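Local coordinates for protein peptide chain release factor subunit 1 (Aeropyrum pernix, PDB 3AGK) that probably directs the termination of translation in response to the stop codons UAA, UAG and UGA, as a release factor of the eRF1 family, at residues A309-M313 and G314-T318; G156-G160 and A161-V165; L37-P40 and P41-L45; R127-T130 and D131-E134; L319-H322 and E323-D327. One frame throughout, in Å; residues are numbered along the deposited sequence.

Contact 1. Residues A309-M313 and G314-T318; sequences AALEM and GAVKT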
# COMPACT_ATOMS: atom_id res chain seq x y z
N ALA A 309 -5.32 4.43 -32.88
CA ALA A 309 -5.47 3.69 -34.13
C ALA A 309 -4.98 2.26 -34.01
O ALA A 309 -5.60 1.34 -34.54
CB ALA A 309 -4.74 4.41 -35.27
N ALA A 310 -3.87 2.05 -33.30
CA ALA A 310 -3.39 0.68 -33.07
C ALA A 310 -4.44 -0.15 -32.32
O ALA A 310 -4.69 -1.30 -32.67
CB ALA A 310 -2.07 0.69 -32.32
N LEU A 311 -5.04 0.45 -31.30
CA LEU A 311 -6.03 -0.22 -30.47
C LEU A 311 -7.26 -0.55 -31.31
O LEU A 311 -7.91 -1.57 -31.11
CB LEU A 311 -6.45 0.69 -29.31
CG LEU A 311 -6.23 0.29 -27.84
CD1 LEU A 311 -5.21 -0.85 -27.61
CD2 LEU A 311 -5.84 1.53 -27.04
N GLU A 312 -7.57 0.35 -32.24
CA GLU A 312 -8.77 0.30 -33.06
C GLU A 312 -8.78 -0.93 -33.98
O GLU A 312 -9.84 -1.43 -34.37
CB GLU A 312 -8.86 1.57 -33.92
CG GLU A 312 -10.19 2.30 -33.89
CD GLU A 312 -10.35 3.22 -32.70
OE1 GLU A 312 -10.02 4.42 -32.83
OE2 GLU A 312 -10.81 2.76 -31.63
N MET A 313 -7.59 -1.40 -34.34
CA MET A 313 -7.50 -2.56 -35.22
C MET A 313 -6.98 -3.78 -34.47
O MET A 313 -6.47 -4.73 -35.07
CB MET A 313 -6.64 -2.24 -36.45
CG MET A 313 -5.18 -1.97 -36.18
SD MET A 313 -4.47 -1.08 -37.58
CE MET A 313 -2.74 -1.47 -37.39
N GLY A 314 -7.13 -3.75 -33.15
CA GLY A 314 -6.68 -4.86 -32.31
C GLY A 314 -5.23 -5.24 -32.51
O GLY A 314 -4.86 -6.39 -32.31
N ALA A 315 -4.40 -4.26 -32.87
CA ALA A 315 -2.97 -4.47 -33.10
C ALA A 315 -2.10 -4.48 -31.82
O ALA A 315 -0.93 -4.88 -31.85
CB ALA A 315 -2.45 -3.41 -34.06
N VAL A 316 -2.67 -4.05 -30.69
CA VAL A 316 -1.88 -3.94 -29.46
C VAL A 316 -2.00 -5.16 -28.54
O VAL A 316 -3.09 -5.48 -28.08
CB VAL A 316 -2.28 -2.68 -28.64
CG1 VAL A 316 -1.33 -2.48 -27.44
CG2 VAL A 316 -2.31 -1.46 -29.54
N LYS A 317 -0.90 -5.84 -28.25
CA LYS A 317 -0.98 -6.93 -27.28
C LYS A 317 -0.95 -6.45 -25.83
O LYS A 317 -1.69 -6.95 -24.98
CB LYS A 317 0.04 -8.05 -27.52
CG LYS A 317 1.45 -7.73 -27.14
CD LYS A 317 2.27 -9.02 -27.13
CE LYS A 317 3.65 -8.78 -26.55
NZ LYS A 317 4.29 -10.03 -26.04
N THR A 318 -0.10 -5.47 -25.53
CA THR A 318 -0.10 -4.89 -24.19
C THR A 318 0.01 -3.38 -24.20
O THR A 318 0.87 -2.80 -24.88
CB THR A 318 1.01 -5.49 -23.26
OG1 THR A 318 2.29 -4.95 -23.63
CG2 THR A 318 1.07 -7.00 -23.36
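Ala315 N gives its hydrogen to Ala310 O over 3.0 Å, and Gly314 N reaches Leu311 O over 3.1 Å. Both bonds run from the residues that follow helix 304-312 back to its last turn. Gly314 N comes from above the carbonyl plane of Leu311 and misses the lone pairs. Leu311 O also takes a weak bond from Ser338; Gly314 O accepts a hydrogen bond from Arg367.

These two backbone bonds form a Schellman motif, which ends the helix, with Gly314 as its C-prime residue. The positive phi there (54°) favours glycine, and a CB on this residue would press on Met313 O.

The remaining contacts are apolar. Val316 CG2 lies 3.5 Å from Ala310 CB and 3.5 Å from Leu311 CD1. Val316 CG1 is anti to the backbone N (chi1 -173°), which puts CG2 beside that N and against the helix. The Leu311 and Val316 side chains cross obliquely. Ala310 CB and Ala315 CB are more loosely placed, 4.5 Å apart. On the exposed part of the turn, Met313 CG packs 3.7 Å from Ala315 CB, and Met313 CE touches the same methyl at 3.9 Å. Leu366 of strand 362-366 lies against Ala310 and Val316. Further on, Lys317 and Thr318 both face Ile365 in a classic beta bulge.

Contact 2. Residues G156-G160 and A161-V165; sequences GLLKG and ARLEV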
# COMPACT_ATOMS: atom_id res chain seq x y z
N GLY A 156 12.05 -5.04 2.84
CA GLY A 156 11.17 -4.44 1.86
C GLY A 156 9.77 -5.03 1.89
O GLY A 156 9.50 -6.00 2.61
N LEU A 157 8.88 -4.45 1.10
CA LEU A 157 7.50 -4.88 1.07
C LEU A 157 6.94 -4.79 -0.35
O LEU A 157 7.07 -3.75 -1.01
CB LEU A 157 6.67 -4.00 2.01
CG LEU A 157 5.22 -4.47 2.16
CD1 LEU A 157 5.16 -5.86 2.77
CD2 LEU A 157 4.44 -3.47 2.99
N LEU A 158 6.34 -5.88 -0.82
CA LEU A 158 5.70 -5.89 -2.13
C LEU A 158 4.19 -6.08 -2.01
O LEU A 158 3.74 -7.02 -1.34
CB LEU A 158 6.26 -7.01 -3.00
CG LEU A 158 5.63 -7.15 -4.39
CD1 LEU A 158 6.10 -6.00 -5.29
CD2 LEU A 158 5.95 -8.52 -5.01
N LYS A 159 3.44 -5.20 -2.66
CA LYS A 159 1.98 -5.31 -2.81
C LYS A 159 1.60 -5.02 -4.25
O LYS A 159 1.75 -3.90 -4.73
CB LYS A 159 1.26 -4.30 -1.92
CG LYS A 159 1.58 -4.39 -0.46
CD LYS A 159 0.76 -3.35 0.30
CE LYS A 159 1.17 -3.25 1.76
NZ LYS A 159 0.43 -2.17 2.47
N GLY A 160 1.07 -6.02 -4.94
CA GLY A 160 0.78 -5.87 -6.36
C GLY A 160 2.07 -5.47 -7.06
O GLY A 160 3.09 -6.14 -6.92
N ALA A 161 2.03 -4.36 -7.78
CA ALA A 161 3.22 -3.86 -8.46
C ALA A 161 4.05 -2.83 -7.66
O ALA A 161 5.04 -2.30 -8.16
CB ALA A 161 2.84 -3.30 -9.86
N ARG A 162 3.65 -2.54 -6.43
CA ARG A 162 4.37 -1.56 -5.59
C ARG A 162 5.43 -2.21 -4.70
O ARG A 162 5.10 -2.97 -3.80
CB ARG A 162 3.40 -0.78 -4.70
CG ARG A 162 2.21 -0.23 -5.47
CD ARG A 162 1.36 0.66 -4.59
NE ARG A 162 0.28 1.30 -5.35
CZ ARG A 162 0.48 2.20 -6.30
NH1 ARG A 162 1.71 2.56 -6.65
NH2 ARG A 162 -0.56 2.74 -6.93
N LEU A 163 6.69 -1.88 -4.96
CA LEU A 163 7.82 -2.38 -4.18
C LEU A 163 8.52 -1.24 -3.47
O LEU A 163 8.89 -0.24 -4.10
CB LEU A 163 8.82 -3.07 -5.08
CG LEU A 163 10.06 -3.68 -4.44
CD1 LEU A 163 9.69 -4.84 -3.50
CD2 LEU A 163 10.94 -4.16 -5.57
N GLU A 164 8.71 -1.38 -2.16
CA GLU A 164 9.30 -0.32 -1.35
C GLU A 164 10.28 -0.86 -0.31
O GLU A 164 10.16 -2.00 0.18
CB GLU A 164 8.20 0.49 -0.66
CG GLU A 164 7.35 -0.31 0.31
CD GLU A 164 6.30 0.54 1.02
OE1 GLU A 164 6.46 1.78 1.07
OE2 GLU A 164 5.32 -0.03 1.54
N VAL A 165 11.26 -0.01 0.01
CA VAL A 165 12.21 -0.28 1.07
C VAL A 165 11.57 0.17 2.37
O VAL A 165 11.11 1.31 2.46
CB VAL A 165 13.51 0.51 0.85
CG1 VAL A 165 14.36 0.51 2.12
CG2 VAL A 165 14.29 -0.07 -0.31
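Strands 156-159 and 162-165 run antiparallel, their axes within 4.8 Å and at 168° between directions, and a type II' turn from Lys159 to Arg162 joins them into a tight hairpin held by two hydrogen-bonded pairs, Lys159 with Arg162 (Arg162 N to Lys159 O 2.9 Å) and Leu157 with Glu164 (Leu157 N to Glu164 O 2.9 Å).

Leu158 and Leu163 form a non-hydrogen-bonded pair and interlock. Leu158 CD1 touches Leu163 CB at 4.0 Å, and Leu163 CD1 touches Leu158 CB at 4.1 Å. Leu158 CD1 also lies 3.5 Å from Arg162 O. Leu157 and Glu164 occupy the other face of the sheet and run next to each other from the chain. Glu164 CG sits between its backbone N and carbonyl carbon (chi1 63°), and the extended chain brings Glu164 OE2 to 3.8 Å from Leu157 CD2. The guanidinium of Arg162 leads away from the hairpin to a salt bridge with Glu323. In the turn Gly160 has a positive phi of 56°, and a CB there would clash with Ala161 N.

Strand 162-170 is the outermost strand of its mixed sheet, and strand 152-159 bonds on its other side to strand 142-149. Leu158 and Leu163 pack on Val267 and Leu263 of helix 259-269 respectively, and both touch Tyr279 of helix 277-294.

Contact 3. Residues L37-P40 and P41-L45; sequences LYIP and PGRPL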
# COMPACT_ATOMS: atom_id res chain seq x y z
N LEU A 37 -14.18 9.12 13.39
CA LEU A 37 -15.02 8.42 14.37
C LEU A 37 -15.57 7.07 13.88
O LEU A 37 -16.33 7.02 12.91
CB LEU A 37 -16.17 9.33 14.79
CG LEU A 37 -17.27 8.72 15.64
CD1 LEU A 37 -16.75 8.46 17.04
CD2 LEU A 37 -18.44 9.67 15.69
N TYR A 38 -15.18 5.99 14.55
CA TYR A 38 -15.60 4.64 14.18
C TYR A 38 -16.45 4.02 15.28
O TYR A 38 -16.04 3.98 16.44
CB TYR A 38 -14.38 3.74 14.01
CG TYR A 38 -13.46 4.03 12.84
CD1 TYR A 38 -12.64 5.15 12.83
CD2 TYR A 38 -13.36 3.13 11.78
CE1 TYR A 38 -11.77 5.39 11.75
CE2 TYR A 38 -12.50 3.36 10.72
CZ TYR A 38 -11.71 4.49 10.70
OH TYR A 38 -10.86 4.69 9.63
N ILE A 39 -17.63 3.53 14.92
CA ILE A 39 -18.55 2.99 15.92
C ILE A 39 -18.95 1.54 15.64
O ILE A 39 -19.62 1.26 14.66
CB ILE A 39 -19.83 3.83 15.98
CG1 ILE A 39 -19.49 5.32 16.15
CG2 ILE A 39 -20.77 3.29 17.07
CD1 ILE A 39 -20.68 6.25 15.94
N PRO A 40 -18.53 0.62 16.51
CA PRO A 40 -18.85 -0.80 16.31
C PRO A 40 -20.34 -1.07 16.46
O PRO A 40 -21.06 -0.27 17.06
CB PRO A 40 -18.08 -1.50 17.44
CG PRO A 40 -17.01 -0.54 17.82
CD PRO A 40 -17.61 0.82 17.65
N PRO A 41 -20.81 -2.20 15.94
CA PRO A 41 -22.24 -2.53 16.08
C PRO A 41 -22.62 -2.73 17.55
O PRO A 41 -23.71 -2.35 17.97
CB PRO A 41 -22.38 -3.84 15.30
CG PRO A 41 -21.16 -3.91 14.41
CD PRO A 41 -20.08 -3.20 15.15
N GLY A 42 -21.72 -3.29 18.34
CA GLY A 42 -22.00 -3.45 19.76
C GLY A 42 -22.22 -2.16 20.54
O GLY A 42 -22.66 -2.21 21.69
N ARG A 43 -21.93 -1.02 19.93
CA ARG A 43 -21.87 0.24 20.67
C ARG A 43 -23.07 1.18 20.49
O ARG A 43 -23.21 1.84 19.47
CB ARG A 43 -20.58 0.97 20.30
CG ARG A 43 -20.37 2.29 21.06
CD ARG A 43 -20.36 2.04 22.56
NE ARG A 43 -19.43 0.97 22.91
CZ ARG A 43 -19.44 0.33 24.07
NH1 ARG A 43 -20.34 0.64 25.00
NH2 ARG A 43 -18.55 -0.63 24.29
N PRO A 44 -23.92 1.29 21.53
CA PRO A 44 -25.10 2.16 21.52
C PRO A 44 -24.78 3.63 21.23
O PRO A 44 -23.88 4.21 21.85
CB PRO A 44 -25.65 2.03 22.94
CG PRO A 44 -25.05 0.78 23.49
CD PRO A 44 -23.73 0.61 22.82
N LEU A 45 -25.53 4.23 20.32
CA LEU A 45 -25.24 5.59 19.89
C LEU A 45 -25.41 6.61 21.02
O LEU A 45 -24.82 7.69 20.99
CB LEU A 45 -26.11 5.98 18.69
CG LEU A 45 -25.92 5.18 17.39
CD1 LEU A 45 -26.90 5.63 16.29
CD2 LEU A 45 -24.49 5.25 16.89
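Pro40 and Pro41 make the tight part of this contact. Pro40 CB lies 3.5 Å from Pro41 CD, a tight approach imposed by the Pro-Pro link. The two rings leave this piece of chain little freedom. Pro40 CD also touches Arg43 CB at 4.0 Å, and these two side chains extend from the turn in the same direction.

Ile39 forms the buried, apolar side. Its CG2 branch stands anti to the backbone N and reaches Arg43, where Ile39 CG2 is 3.7 Å from Arg43 O and touches Arg43 CB. The other branch meets the start of the next helix: Ile39 CD1 lies 4.1 Å from Leu45 CD2. Ile39 crosses each of these two partners at about a right angle. Val48 of helix 45-58 packs on both Ile39 and Arg43, and Phe120 touches Pro40.

The chain makes a type I beta turn from Pro40 to Arg43, which carries it from strand 34-39 toward helix 45-58. Arg43 N closes the turn on Pro40 O at 3.1 Å. Pro41 follows Pro40 in the turn, and its phi of -63° fits both the proline ring and the turn. Pro44 holds the N-cap position of the helix.

The solvent side is looser. Gly42 is exposed, and a CB there would have room. Arg43 rests its CB and CG on the buried residues. Its chain then bends at chi2 and chi3, and the guanidinium leads away to a salt bridge with Asp47, in the first turn of the helix.

Contact 4. Residues R127-T130 and D131-E134; sequences RFIT and DFLE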
# COMPACT_ATOMS: atom_id res chain seq x y z
N ARG A 127 -5.18 15.18 9.78
CA ARG A 127 -5.72 14.38 8.68
C ARG A 127 -6.79 13.40 9.20
O ARG A 127 -6.96 13.24 10.42
CB ARG A 127 -4.59 13.63 7.97
CG ARG A 127 -3.86 12.61 8.84
CD ARG A 127 -2.51 12.20 8.24
NE ARG A 127 -2.65 11.53 6.95
CZ ARG A 127 -1.62 11.10 6.21
NH1 ARG A 127 -1.85 10.50 5.05
NH2 ARG A 127 -0.38 11.26 6.64
N PHE A 128 -7.52 12.77 8.29
CA PHE A 128 -8.42 11.69 8.67
C PHE A 128 -7.63 10.39 8.96
O PHE A 128 -6.64 10.08 8.29
CB PHE A 128 -9.49 11.44 7.58
CG PHE A 128 -10.49 12.57 7.41
CD1 PHE A 128 -11.08 13.20 8.51
CD2 PHE A 128 -10.89 12.98 6.13
CE1 PHE A 128 -12.01 14.23 8.34
CE2 PHE A 128 -11.82 14.00 5.95
CZ PHE A 128 -12.38 14.62 7.06
N ILE A 129 -8.08 9.63 9.96
CA ILE A 129 -7.47 8.34 10.24
C ILE A 129 -8.22 7.25 9.48
O ILE A 129 -9.37 6.94 9.79
CB ILE A 129 -7.51 8.02 11.74
CG1 ILE A 129 -7.07 9.23 12.56
CG2 ILE A 129 -6.67 6.77 12.04
CD1 ILE A 129 -5.68 9.73 12.23
N THR A 130 -7.57 6.68 8.48
CA THR A 130 -8.25 5.77 7.57
C THR A 130 -7.80 4.35 7.85
O THR A 130 -8.32 3.39 7.27
CB THR A 130 -7.91 6.12 6.13
OG1 THR A 130 -6.81 5.32 5.70
CG2 THR A 130 -7.53 7.58 6.02
N ASP A 131 -6.81 4.24 8.73
CA ASP A 131 -6.21 2.99 9.14
C ASP A 131 -7.05 1.76 8.84
O ASP A 131 -6.75 1.00 7.93
CB ASP A 131 -5.93 3.01 10.65
CG ASP A 131 -4.71 3.83 11.00
OD1 ASP A 131 -4.24 4.60 10.14
OD2 ASP A 131 -4.21 3.70 12.15
N PHE A 132 -8.09 1.57 9.64
CA PHE A 132 -8.86 0.34 9.66
C PHE A 132 -9.46 0.05 8.29
O PHE A 132 -9.61 -1.11 7.91
CB PHE A 132 -9.97 0.41 10.71
CG PHE A 132 -9.56 1.09 12.01
CD1 PHE A 132 -9.27 2.45 12.05
CD2 PHE A 132 -9.51 0.38 13.20
CE1 PHE A 132 -8.93 3.07 13.22
CE2 PHE A 132 -9.16 1.00 14.38
CZ PHE A 132 -8.87 2.34 14.39
N LEU A 133 -9.79 1.10 7.56
CA LEU A 133 -10.51 0.98 6.29
C LEU A 133 -9.62 0.49 5.17
O LEU A 133 -10.04 -0.30 4.31
CB LEU A 133 -11.12 2.33 5.90
CG LEU A 133 -12.12 2.89 6.91
CD1 LEU A 133 -12.48 4.35 6.60
CD2 LEU A 133 -13.36 2.01 6.96
N GLU A 134 -8.38 0.96 5.16
CA GLU A 134 -7.42 0.56 4.14
C GLU A 134 -7.10 -0.92 4.20
O GLU A 134 -6.70 -1.51 3.21
CB GLU A 134 -6.13 1.37 4.25
CG GLU A 134 -6.31 2.86 4.06
CD GLU A 134 -5.02 3.55 3.68
OE1 GLU A 134 -4.46 4.29 4.53
OE2 GLU A 134 -4.56 3.35 2.53
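Ile129 CG2 packs against the carboxylate of Asp131, 3.7 Å from Asp131 CG and almost equally far from both oxygens. The two side chains leave the backbone in a similar direction. The same methyl touches the Phe132 ring loosely, at 4.5 Å from Phe132 CE1.

Thr130 O is gripped by two backbone donors. Leu133 N comes to 2.7 Å from Thr130 O, and Glu134 N lies 3.2 Å from Thr130 O. They approach from opposite faces of the carbonyl plane. Leu133 CB also sits close to this oxygen.

Glu134 folds back over Thr130. Its CG stands anti to the carbonyl carbon (chi1 -61°), and the extended chain brings Glu134 OE1 to 2.8 Å from Thr130 OG1. The angle is poor for a hydrogen bond. Glu134 OE2 has a firmer partner in a salt bridge with Lys25. An alanine at Glu134 would remove the carboxylate and would probably leave Lys25 without this partner and uncover the Thr130 hydroxyl.

Leu133 packs inward on Tyr38 and Phe111 of the sheet. Two amides converging on one carbonyl are characteristic of the first turn of a helix, here the short, weakly bonded helix 131-134.

Contact 5. Residues L319-H322 and E323-D327; sequences LLIH and ESRED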
# COMPACT_ATOMS: atom_id res chain seq x y z
N LEU A 319 -0.89 -2.75 -23.45
CA LEU A 319 -0.88 -1.31 -23.25
C LEU A 319 -0.20 -0.98 -21.92
O LEU A 319 -0.64 -1.44 -20.86
CB LEU A 319 -2.32 -0.79 -23.21
CG LEU A 319 -2.57 0.71 -23.24
CD1 LEU A 319 -1.85 1.34 -24.41
CD2 LEU A 319 -4.06 1.01 -23.31
N LEU A 320 0.86 -0.18 -21.97
CA LEU A 320 1.56 0.24 -20.76
C LEU A 320 1.12 1.65 -20.42
O LEU A 320 1.29 2.56 -21.24
CB LEU A 320 3.07 0.24 -20.97
CG LEU A 320 3.76 -1.11 -21.16
CD1 LEU A 320 4.80 -1.02 -22.25
CD2 LEU A 320 4.40 -1.50 -19.86
N ILE A 321 0.55 1.82 -19.23
CA ILE A 321 0.02 3.12 -18.83
C ILE A 321 0.55 3.56 -17.48
O ILE A 321 0.31 2.90 -16.47
CB ILE A 321 -1.52 3.11 -18.74
CG1 ILE A 321 -2.12 2.34 -19.92
CG2 ILE A 321 -2.07 4.55 -18.68
CD1 ILE A 321 -3.61 2.13 -19.79
N HIS A 322 1.27 4.68 -17.47
CA HIS A 322 1.76 5.26 -16.22
C HIS A 322 0.59 5.70 -15.32
O HIS A 322 -0.33 6.37 -15.77
CB HIS A 322 2.70 6.45 -16.52
CG HIS A 322 3.54 6.86 -15.35
ND1 HIS A 322 3.06 7.63 -14.31
CD2 HIS A 322 4.85 6.63 -15.07
CE1 HIS A 322 4.03 7.85 -13.44
NE2 HIS A 322 5.13 7.25 -13.88
N GLU A 323 0.65 5.32 -14.05
CA GLU A 323 -0.46 5.56 -13.14
C GLU A 323 -0.79 7.04 -12.88
O GLU A 323 -1.88 7.36 -12.40
CB GLU A 323 -0.18 4.87 -11.80
CG GLU A 323 0.90 5.56 -10.99
CD GLU A 323 1.09 4.91 -9.63
OE1 GLU A 323 2.19 5.04 -9.05
OE2 GLU A 323 0.13 4.27 -9.15
N SER A 324 0.13 7.94 -13.18
CA SER A 324 -0.15 9.37 -12.96
C SER A 324 -0.97 10.02 -14.08
O SER A 324 -1.32 11.20 -14.00
CB SER A 324 1.14 10.16 -12.70
OG SER A 324 1.89 10.35 -13.89
N ARG A 325 -1.30 9.26 -15.11
CA ARG A 325 -2.16 9.77 -16.17
C ARG A 325 -3.61 9.91 -15.72
O ARG A 325 -4.23 8.95 -15.25
CB ARG A 325 -2.09 8.89 -17.42
CG ARG A 325 -0.87 9.18 -18.27
CD ARG A 325 -0.86 8.34 -19.51
NE ARG A 325 -0.46 9.12 -20.68
CZ ARG A 325 -1.30 9.84 -21.41
NH1 ARG A 325 -2.58 9.89 -21.08
NH2 ARG A 325 -0.86 10.51 -22.46
N GLU A 326 -4.15 11.11 -15.88
CA GLU A 326 -5.52 11.36 -15.47
C GLU A 326 -6.50 10.55 -16.31
O GLU A 326 -7.48 10.03 -15.79
CB GLU A 326 -5.81 12.86 -15.53
CG GLU A 326 -4.80 13.66 -14.71
CD GLU A 326 -5.10 15.14 -14.67
OE1 GLU A 326 -4.38 15.87 -13.96
OE2 GLU A 326 -6.05 15.56 -15.35
N ASP A 327 -6.21 10.41 -17.60
CA ASP A 327 -7.05 9.62 -18.50
C ASP A 327 -6.84 8.11 -18.35
O ASP A 327 -7.34 7.32 -19.15
CB ASP A 327 -6.83 10.05 -19.96
CG ASP A 327 -5.39 9.86 -20.41
OD1 ASP A 327 -4.64 9.09 -19.77
OD2 ASP A 327 -5.00 10.48 -21.42
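A type I beta turn from His322 to Arg325 takes the chain out of strand 316-322. It opens the beta-alpha-beta crossover that passes through helix 328-335 to the parallel strand 341-345. Arg325 N closes the turn on His322 O at 3.1 Å.

The His322 ring makes a second clasp over the turn. Its CG lies anti to the backbone N (chi1 -164°), which swings the ring alongside the chain as it turns. His322 ND1 accepts a hydrogen bond from Ser324 N at 3.2 Å. The bond is nearly straight (164°), with the donor slightly out of the ring plane. Ser324 OG is 3.0 Å from His322 ND1 as well, and Ser324 CA lies at the edge of the ring. Ala352 and Leu356 of helix 352-359 pack on the His322 side chain. An alanine in place of His322 would probably leave Ser324 N without its acceptor and open a gap against that helix.

Glu323 finds its partners outside the turn, and its OE1 bonds to the backbone N of Glu347. Arg325 NE bonds to Gly360 O, and its NH2 makes a salt bridge with Glu304. The link of Arg325 to Asp327 is less sure, because NH1 is placed too close. Arg325 crosses Ile321 at about a right angle, with Arg325 CD 4.1 Å from Ile321 CG2.

In the fold
Along the chain the order is contact 3, contact 4, contact 2, contact 1, contact 5. Contacts 3 and 4 lie in the first eRF1 domain, with centres about 16 Å apart. They meet where Tyr38 OH probably bonds to Ile129 O at 2.7 Å and the Tyr38 ring packs on Phe132. Contact 2 is a hairpin of the second domain. Contacts 1 and 5 belong to the third domain and share strand 316-322, one at each end. The Arg162–Glu323 salt bridge (NH2 to OE2, 2.8 Å) ties contact 2 to contact 5 and so joins two domains. Contacts 1 and 3 are farthest apart, about 52 Å between centres, which reflects an extended, three-domain molecule.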